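Local coordinates for protein DyP-type peroxidase (Thermobifida cellulosilytica, PDB 4GS1) that probably uses a bound heme and hydrogen peroxide to oxidise dyes and related substrates, as dye-decolorizing peroxidases do, at residues P133-D138 and V243-R248; V304-P309 and V359-A364. All blocks are in the same frame, centred on the assembly; numbering follows the deposited sequence.

Contact 1: P133-D138 and V243-R248; sequences PEFATD and VVRRIR. With HEM (protoporphyrin IX containing Fe), chain F.
Asp138 OD2 is gripped by a backbone N-H and by a water that also reaches Arg245, while its other oxygen meets Arg245 directly. The amide of its own turn comes in almost dead straight, Phe135 N to Asp138 OD2 at 3.0 Å, from above the carboxylate plane. Water 1 gives a hydrogen to the same oxygen, its O 2.7 Å from Asp138 OD2, gives another to Pro133 O, and accepts from Arg245 NH1 at the edge of the guanidinium. Across the contact the salt bridge runs from Arg245 NH2 to Asp138 OD1 over 2.9 Å. NH2 comes to the syn side of OD1 but well out of the carboxylate plane, and the bond is clearly bent, with an N-H...O angle of 136° and the two flat groups turned 55° against each other. A type I turn from Phe135 to Asp138, closed by Asp138 N on Phe135 O, places Asp138 so that its carboxylate end reaches Arg245. Arg245 comes the other way by folding its chain at chi2 (-77°) and again at chi3, which swings the guanidinium over to the loop. Its other nitrogens are taken within the C-terminal half: NE by His371 and NH1 also by Ser374. Phe135 adds a looser contact, CD2 lying 3.9 Å from Arg245 NH2. With Asp138 cut back to an alanine, Arg245 NH2 would probably lose its charged mate, Phe135 N its acceptor and the water one partner. Two residues along the strand, Ile247 rests CG2 against heme vinyl carbon CBB at 3.5 Å. A loop of the N-terminal half is thus fastened to an inner strand of the C-terminal ferredoxin-like sheet, a strand that borders the heme pocket in this DyP-type peroxidase.

Contact 2: V304-P309 and V359-A364; sequences VRLANP and VEQGDA. With HEM (protoporphyrin IX containing Fe), chain F.
Leu306 reaches from the last turn of helix 303-307 into the bend that follows helix 351-360, pressing against Gln361, Gly362 and Asp363. Its CB leaves the helix toward that bend, and CG, anti to the carbonyl carbon (chi1 -60°), forks: CD1 goes mainly to Asp363 and CD2 to Gln361, with Gln361 CB touching both. CD1 lies against backbone, 3.5 Å from Asp363 N and nearly as near to Asp363 CA, with Gly362 C a little farther off. It also meets the first side-chain carbon of the acid, Leu306 CD1 to Asp363 CB being 3.9 Å. The Gln361 side chain crosses the leucine at a slant. There Leu306 CD2 touches Gln361 CB at 3.7 Å and, farther along the extended chain, comes within 3.6 Å of the amide nitrogen NE2. Leu358 of helix 351-360 also packs on the leucine. The polar oxygens find partners outside the two segments: Asn311 ND2 ties Leu306 O to Gln361 OE1, and His303, the residue before Val304, bonds through ND1 to Asp363 OD2, consistent with the proximal His-Asp pair of DyP-type peroxidases. One residue beyond the leucine, Ala307 lays CB on the porphyrin, 3.6 Å from HEM C2D, and Val304 CG1 approaches the propionate carbon HEM CAA at 3.7 Å. Between the two segments the chemistry is purely van der Waals: an apolar fork holds the bend by shape, while the polar bonds of Asn311 and His303 at its margins fix the orientation.

In the fold
The centres of contact 1 and contact 2 lie about 14 Å apart, and the two join directly where the turn of 133-138 packs on the end of helix 351-360. Thr137 OG1 is 3.5 Å from Val359 CG2, and Phe135 CB is 3.9 Å from that same methyl. The helix also links them farther back, since Gln355 touches the Phe135 and Arg245 side chains while Val354 and Leu358 meet Ala307 and Leu306. Each contact reaches the heme at a separate place: strand 240-249 at a vinyl group, and 304-309 at the propionates and the ring carbons near one of them. Of the four segments, 133-138 alone comes from the N-terminal half of the chain.

Contact 1: P133-D138 and V243-R248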
loop_
_atom_site.group_PDB
_atom_site.type_symbol
_atom_site.label_atom_id
_atom_site.label_comp_id
_atom_site.label_asym_id
_atom_site.label_seq_id
_atom_site.Cartn_x
_atom_site.Cartn_y
_atom_site.Cartn_z
ATOM N N PRO B 133 -7.414 18.691 22.062
ATOM C CA PRO B 133 -8.660 18.493 22.810
ATOM C C PRO B 133 -9.357 17.234 22.341
ATOM O O PRO B 133 -9.061 16.750 21.241
ATOM C CB PRO B 133 -9.518 19.697 22.399
ATOM C CG PRO B 133 -8.585 20.673 21.755
ATOM C CD PRO B 133 -7.474 19.859 21.167
ATOM N N GLU B 134 -10.275 16.717 23.153
ATOM C CA GLU B 134 -11.213 15.705 22.685
ATOM C C GLU B 134 -12.307 16.419 21.908
ATOM O O GLU B 134 -12.697 17.533 22.261
ATOM C CB GLU B 134 -11.818 14.948 23.872
ATOM C CG GLU B 134 -10.783 14.238 24.733
ATOM C CD GLU B 134 -11.403 13.449 25.871
ATOM O OE1 GLU B 134 -12.592 13.676 26.186
ATOM O OE2 GLU B 134 -10.695 12.598 26.447
ATOM N N PHE B 135 -12.791 15.794 20.838
ATOM C CA PHE B 135 -13.905 16.353 20.072
ATOM C C PHE B 135 -15.082 15.385 20.110
ATOM O O PHE B 135 -14.891 14.171 20.206
ATOM C CB PHE B 135 -13.489 16.629 18.619
ATOM C CG PHE B 135 -12.298 17.552 18.493
ATOM C CD1 PHE B 135 -12.462 18.935 18.549
ATOM C CD2 PHE B 135 -11.018 17.041 18.334
ATOM C CE1 PHE B 135 -11.371 19.782 18.443
ATOM C CE2 PHE B 135 -9.920 17.884 18.229
ATOM C CZ PHE B 135 -10.099 19.258 18.284
ATOM N N ALA B 136 -16.302 15.919 20.045
ATOM C CA ALA B 136 -17.512 15.106 20.174
ATOM C C ALA B 136 -17.639 13.984 19.132
ATOM O O ALA B 136 -18.223 12.933 19.395
ATOM C CB ALA B 136 -18.753 16.000 20.156
ATOM N N THR B 137 -17.078 14.212 17.952
ATOM C CA THR B 137 -17.143 13.239 16.868
ATOM C C THR B 137 -16.038 12.181 16.937
ATOM O O THR B 137 -16.032 11.252 16.123
ATOM C CB THR B 137 -17.043 13.934 15.501
ATOM O OG1 THR B 137 -15.880 14.768 15.486
ATOM C CG2 THR B 137 -18.281 14.797 15.219
ATOM N N ASP B 138 -15.101 12.317 17.877
ATOM C CA ASP B 138 -13.968 11.378 17.953
ATOM C C ASP B 138 -14.451 9.937 18.070
ATOM O O ASP B 138 -15.409 9.660 18.793
ATOM C CB ASP B 138 -13.094 11.650 19.182
ATOM C CG ASP B 138 -12.185 12.860 19.030
ATOM O OD1 ASP B 138 -12.080 13.428 17.924
ATOM O OD2 ASP B 138 -11.551 13.231 20.046
ATOM N N VAL B 243 -0.121 17.620 13.021
ATOM C CA VAL B 243 -1.264 16.868 13.528
ATOM C C VAL B 243 -1.617 15.776 12.533
ATOM O O VAL B 243 -1.904 16.058 11.365
ATOM C CB VAL B 243 -2.498 17.769 13.744
ATOM C CG1 VAL B 243 -3.725 16.902 14.071
ATOM C CG2 VAL B 243 -2.228 18.763 14.866
ATOM N N VAL B 244 -1.585 14.525 12.988
ATOM C CA VAL B 244 -2.004 13.393 12.165
ATOM C C VAL B 244 -3.389 12.940 12.598
ATOM O O VAL B 244 -3.648 12.791 13.794
ATOM C CB VAL B 244 -1.068 12.191 12.380
ATOM C CG1 VAL B 244 -1.520 11.016 11.516
ATOM C CG2 VAL B 244 0.358 12.556 12.066
ATOM N N ARG B 245 -4.285 12.732 11.634
ATOM C CA ARG B 245 -5.562 12.076 11.921
ATOM C C ARG B 245 -5.796 10.949 10.932
ATOM O O ARG B 245 -5.714 11.147 9.720
ATOM C CB ARG B 245 -6.732 13.077 11.878
ATOM C CG ARG B 245 -6.560 14.296 12.796
ATOM C CD ARG B 245 -6.840 13.964 14.266
ATOM N NE ARG B 245 -8.282 13.955 14.554
ATOM C CZ ARG B 245 -8.807 14.130 15.761
ATOM N NH1 ARG B 245 -8.017 14.328 16.812
ATOM N NH2 ARG B 245 -10.128 14.125 15.918
ATOM N N ARG B 246 -6.076 9.755 11.446
ATOM C CA ARG B 246 -6.507 8.649 10.601
ATOM C C ARG B 246 -8.022 8.728 10.463
ATOM O O ARG B 246 -8.749 8.488 11.434
ATOM C CB ARG B 246 -6.077 7.307 11.223
ATOM C CG ARG B 246 -6.530 6.089 10.437
ATOM C CD ARG B 246 -6.066 4.786 11.095
ATOM N NE ARG B 246 -6.600 3.627 10.390
ATOM C CZ ARG B 246 -6.012 2.435 10.341
ATOM N NH1 ARG B 246 -4.847 2.235 10.953
ATOM N NH2 ARG B 246 -6.588 1.450 9.668
ATOM N N ILE B 247 -8.502 9.107 9.273
ATOM C CA ILE B 247 -9.927 9.386 9.098
ATOM C C ILE B 247 -10.535 8.395 8.128
ATOM O O ILE B 247 -10.297 8.463 6.920
ATOM C CB ILE B 247 -10.181 10.830 8.592
ATOM C CG1 ILE B 247 -9.477 11.862 9.479
ATOM C CG2 ILE B 247 -11.690 11.129 8.575
ATOM C CD1 ILE B 247 -9.623 13.315 8.941
ATOM N N ARG B 248 -11.328 7.470 8.660
ATOM C CA ARG B 248 -12.014 6.481 7.834
ATOM C C ARG B 248 -13.138 7.153 7.062
ATOM O O ARG B 248 -13.883 7.967 7.619
ATOM C CB ARG B 248 -12.589 5.351 8.702
ATOM C CG ARG B 248 -13.279 4.243 7.893
ATOM C CD ARG B 248 -13.550 2.983 8.738
ATOM N NE ARG B 248 -14.428 3.236 9.886
ATOM C CZ ARG B 248 -15.761 3.193 9.851
ATOM N NH1 ARG B 248 -16.401 2.914 8.723
ATOM N NH2 ARG B 248 -16.462 3.427 10.955
HETATM C CHA HEM F . -10.636 21.896 2.247
HETATM C CHB HEM F . -11.651 17.166 2.018
HETATM C CHC HEM F . -10.812 16.705 6.781
HETATM C CHD HEM F . -9.383 21.347 6.953
HETATM C C1A HEM F . -11.004 20.660 1.793
HETATM C C2A HEM F . -11.409 20.372 0.439
HETATM C C3A HEM F . -11.690 19.063 0.381
HETATM C C4A HEM F . -11.464 18.492 1.685
HETATM C CMA HEM F . -12.167 18.267 -0.859
HETATM C CAA HEM F . -11.491 21.421 -0.702
HETATM C CBA HEM F . -10.195 21.483 -1.529
HETATM C CGA HEM F . -9.050 22.093 -0.768
HETATM O O1A HEM F . -9.024 23.352 -0.613
HETATM O O2A HEM F . -8.149 21.333 -0.332
HETATM C C1B HEM F . -11.532 16.640 3.284
HETATM C C2B HEM F . -11.841 15.275 3.649
HETATM C C3B HEM F . -11.625 15.140 4.968
HETATM C C4B HEM F . -11.155 16.415 5.477
HETATM C CMB HEM F . -12.366 14.230 2.635
HETATM C CAB HEM F . -11.783 13.884 5.864
HETATM C CBB HEM F . -11.735 12.627 5.378
HETATM C C1C HEM F . -10.354 17.927 7.242
HETATM C C2C HEM F . -9.983 18.249 8.613
HETATM C C3C HEM F . -9.571 19.533 8.652
HETATM C C4C HEM F . -9.702 20.059 7.314
HETATM C CMC HEM F . -10.018 17.235 9.776
HETATM C CAC HEM F . -9.068 20.409 9.833
HETATM C CBC HEM F . -9.318 20.171 11.123
HETATM C C1D HEM F . -9.571 21.896 5.712
HETATM C C2D HEM F . -9.207 23.247 5.359
HETATM C C3D HEM F . -9.608 23.419 3.908
HETATM C C4D HEM F . -10.158 22.149 3.504
HETATM C CMD HEM F . -8.559 24.325 6.260
HETATM C CAD HEM F . -9.432 24.688 3.059
HETATM C CBD HEM F . -10.567 25.670 3.355
HETATM C CGD HEM F . -10.331 26.918 2.532
HETATM O O1D HEM F . -10.902 27.020 1.412
HETATM O O2D HEM F . -9.548 27.799 2.976
HETATM N NA HEM F . -11.041 19.498 2.545
HETATM N NB HEM F . -11.119 17.314 4.423
HETATM N NC HEM F . -10.187 19.067 6.469
HETATM N ND HEM F . -10.126 21.272 4.590
HETATM FE FE HEM F . -10.713 19.328 4.532
HETATM O O HOH W 1 -9.141 14.392 19.581
#

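Contact 2: V304-P309 and V359-A364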
loop_
_atom_site.group_PDB
_atom_site.type_symbol
_atom_site.label_atom_id
_atom_site.label_comp_id
_atom_site.label_asym_id
_atom_site.label_seq_id
_atom_site.Cartn_x
_atom_site.Cartn_y
_atom_site.Cartn_z
ATOM N N VAL B 304 -15.989 23.411 3.146
ATOM C CA VAL B 304 -15.090 24.543 2.908
ATOM C C VAL B 304 -15.601 25.841 3.512
ATOM O O VAL B 304 -14.804 26.743 3.764
ATOM C CB VAL B 304 -14.704 24.753 1.423
ATOM C CG1 VAL B 304 -14.163 23.447 0.825
ATOM C CG2 VAL B 304 -15.890 25.282 0.610
ATOM N N ARG B 305 -16.906 25.944 3.756
ATOM C CA ARG B 305 -17.436 27.114 4.457
ATOM C C ARG B 305 -16.951 27.121 5.901
ATOM O O ARG B 305 -16.498 28.155 6.416
ATOM C CB ARG B 305 -18.973 27.156 4.406
ATOM C CG ARG B 305 -19.566 28.306 5.223
ATOM C CD ARG B 305 -21.088 28.342 5.157
ATOM N NE ARG B 305 -21.583 28.676 3.821
ATOM C CZ ARG B 305 -21.622 29.908 3.318
ATOM N NH1 ARG B 305 -22.098 30.103 2.096
ATOM N NH2 ARG B 305 -21.198 30.944 4.040
ATOM N N LEU B 306 -17.034 25.969 6.560
ATOM C CA LEU B 306 -16.692 25.928 7.974
ATOM C C LEU B 306 -15.191 25.916 8.212
ATOM O O LEU B 306 -14.731 26.363 9.261
ATOM C CB LEU B 306 -17.362 24.730 8.655
ATOM C CG LEU B 306 -18.887 24.703 8.611
ATOM C CD1 LEU B 306 -19.375 23.445 9.313
ATOM C CD2 LEU B 306 -19.470 25.943 9.271
ATOM N N ALA B 307 -14.425 25.418 7.240
ATOM C CA ALA B 307 -12.968 25.354 7.386
ATOM C C ALA B 307 -12.218 26.616 6.946
ATOM O O ALA B 307 -11.027 26.739 7.207
ATOM C CB ALA B 307 -12.414 24.131 6.650
ATOM N N ASN B 308 -12.903 27.541 6.281
ATOM C CA ASN B 308 -12.261 28.759 5.765
ATOM C C ASN B 308 -11.601 29.548 6.890
ATOM O O ASN B 308 -12.188 29.676 7.960
ATOM C CB ASN B 308 -13.326 29.641 5.113
ATOM C CG ASN B 308 -12.735 30.747 4.277
ATOM O OD1 ASN B 308 -12.230 31.746 4.803
ATOM N ND2 ASN B 308 -12.796 30.584 2.960
ATOM N N PRO B 309 -10.381 30.070 6.663
ATOM C CA PRO B 309 -9.727 30.872 7.707
ATOM C C PRO B 309 -10.613 31.993 8.264
ATOM O O PRO B 309 -10.523 32.288 9.463
ATOM C CB PRO B 309 -8.515 31.461 6.977
ATOM C CG PRO B 309 -8.155 30.394 5.977
ATOM C CD PRO B 309 -9.498 29.865 5.495
ATOM N N VAL B 359 -16.710 20.343 13.990
ATOM C CA VAL B 359 -17.494 19.568 14.939
ATOM C C VAL B 359 -18.691 20.357 15.452
ATOM O O VAL B 359 -19.828 19.884 15.393
ATOM C CB VAL B 359 -16.607 19.118 16.138
ATOM C CG1 VAL B 359 -17.452 18.425 17.192
ATOM C CG2 VAL B 359 -15.505 18.200 15.654
ATOM N N GLU B 360 -18.445 21.569 15.940
ATOM C CA GLU B 360 -19.496 22.336 16.613
ATOM C C GLU B 360 -20.510 22.992 15.683
ATOM O O GLU B 360 -21.636 23.279 16.095
ATOM C CB GLU B 360 -18.875 23.384 17.548
ATOM C CG GLU B 360 -18.037 22.770 18.666
ATOM C CD GLU B 360 -17.226 23.799 19.439
ATOM O OE1 GLU B 360 -17.432 25.015 19.225
ATOM O OE2 GLU B 360 -16.373 23.382 20.256
ATOM N N GLN B 361 -20.123 23.232 14.435
ATOM C CA GLN B 361 -21.047 23.843 13.489
ATOM C C GLN B 361 -21.654 22.843 12.509
ATOM O O GLN B 361 -22.352 23.233 11.576
ATOM C CB GLN B 361 -20.378 25.015 12.756
ATOM C CG GLN B 361 -19.837 26.073 13.714
ATOM C CD GLN B 361 -19.152 27.217 12.998
ATOM O OE1 GLN B 361 -17.961 27.454 13.185
ATOM N NE2 GLN B 361 -19.908 27.941 12.180
ATOM N N GLY B 362 -21.391 21.553 12.729
ATOM C CA GLY B 362 -22.093 20.498 12.012
ATOM C C GLY B 362 -21.740 20.292 10.553
ATOM O O GLY B 362 -22.632 20.160 9.707
ATOM N N ASP B 363 -20.442 20.253 10.265
ATOM C CA ASP B 363 -19.921 19.945 8.935
ATOM C C ASP B 363 -20.649 18.732 8.370
ATOM O O ASP B 363 -20.709 17.689 9.010
ATOM C CB ASP B 363 -18.426 19.659 9.083
ATOM C CG ASP B 363 -17.721 19.368 7.764
ATOM O OD1 ASP B 363 -18.339 19.424 6.676
ATOM O OD2 ASP B 363 -16.505 19.079 7.832
ATOM N N ALA B 364 -21.225 18.878 7.179
ATOM C CA ALA B 364 -21.909 17.767 6.516
ATOM C C ALA B 364 -20.993 16.563 6.329
ATOM O O ALA B 364 -21.459 15.421 6.288
ATOM C CB ALA B 364 -22.469 18.229 5.166
HETATM C CHA HEM F . -10.636 21.896 2.247
HETATM C CHB HEM F . -11.651 17.166 2.018
HETATM C CHC HEM F . -10.812 16.705 6.781
HETATM C CHD HEM F . -9.383 21.347 6.953
HETATM C C1A HEM F . -11.004 20.660 1.793
HETATM C C2A HEM F . -11.409 20.372 0.439
HETATM C C3A HEM F . -11.690 19.063 0.381
HETATM C C4A HEM F . -11.464 18.492 1.685
HETATM C CMA HEM F . -12.167 18.267 -0.859
HETATM C CAA HEM F . -11.491 21.421 -0.702
HETATM C CBA HEM F . -10.195 21.483 -1.529
HETATM C CGA HEM F . -9.050 22.093 -0.768
HETATM O O1A HEM F . -9.024 23.352 -0.613
HETATM O O2A HEM F . -8.149 21.333 -0.332
HETATM C C1B HEM F . -11.532 16.640 3.284
HETATM C C2B HEM F . -11.841 15.275 3.649
HETATM C C3B HEM F . -11.625 15.140 4.968
HETATM C C4B HEM F . -11.155 16.415 5.477
HETATM C CMB HEM F . -12.366 14.230 2.635
HETATM C CAB HEM F . -11.783 13.884 5.864
HETATM C CBB HEM F . -11.735 12.627 5.378
HETATM C C1C HEM F . -10.354 17.927 7.242
HETATM C C2C HEM F . -9.983 18.249 8.613
HETATM C C3C HEM F . -9.571 19.533 8.652
HETATM C C4C HEM F . -9.702 20.059 7.314
HETATM C CMC HEM F . -10.018 17.235 9.776
HETATM C CAC HEM F . -9.068 20.409 9.833
HETATM C CBC HEM F . -9.318 20.171 11.123
HETATM C C1D HEM F . -9.571 21.896 5.712
HETATM C C2D HEM F . -9.207 23.247 5.359
HETATM C C3D HEM F . -9.608 23.419 3.908
HETATM C C4D HEM F . -10.158 22.149 3.504
HETATM C CMD HEM F . -8.559 24.325 6.260
HETATM C CAD HEM F . -9.432 24.688 3.059
HETATM C CBD HEM F . -10.567 25.670 3.355
HETATM C CGD HEM F . -10.331 26.918 2.532
HETATM O O1D HEM F . -10.902 27.020 1.412
HETATM O O2D HEM F . -9.548 27.799 2.976
HETATM N NA HEM F . -11.041 19.498 2.545
HETATM N NB HEM F . -11.119 17.314 4.423
HETATM N NC HEM F . -10.187 19.067 6.469
HETATM N ND HEM F . -10.126 21.272 4.590
HETATM FE FE HEM F . -10.713 19.328 4.532
#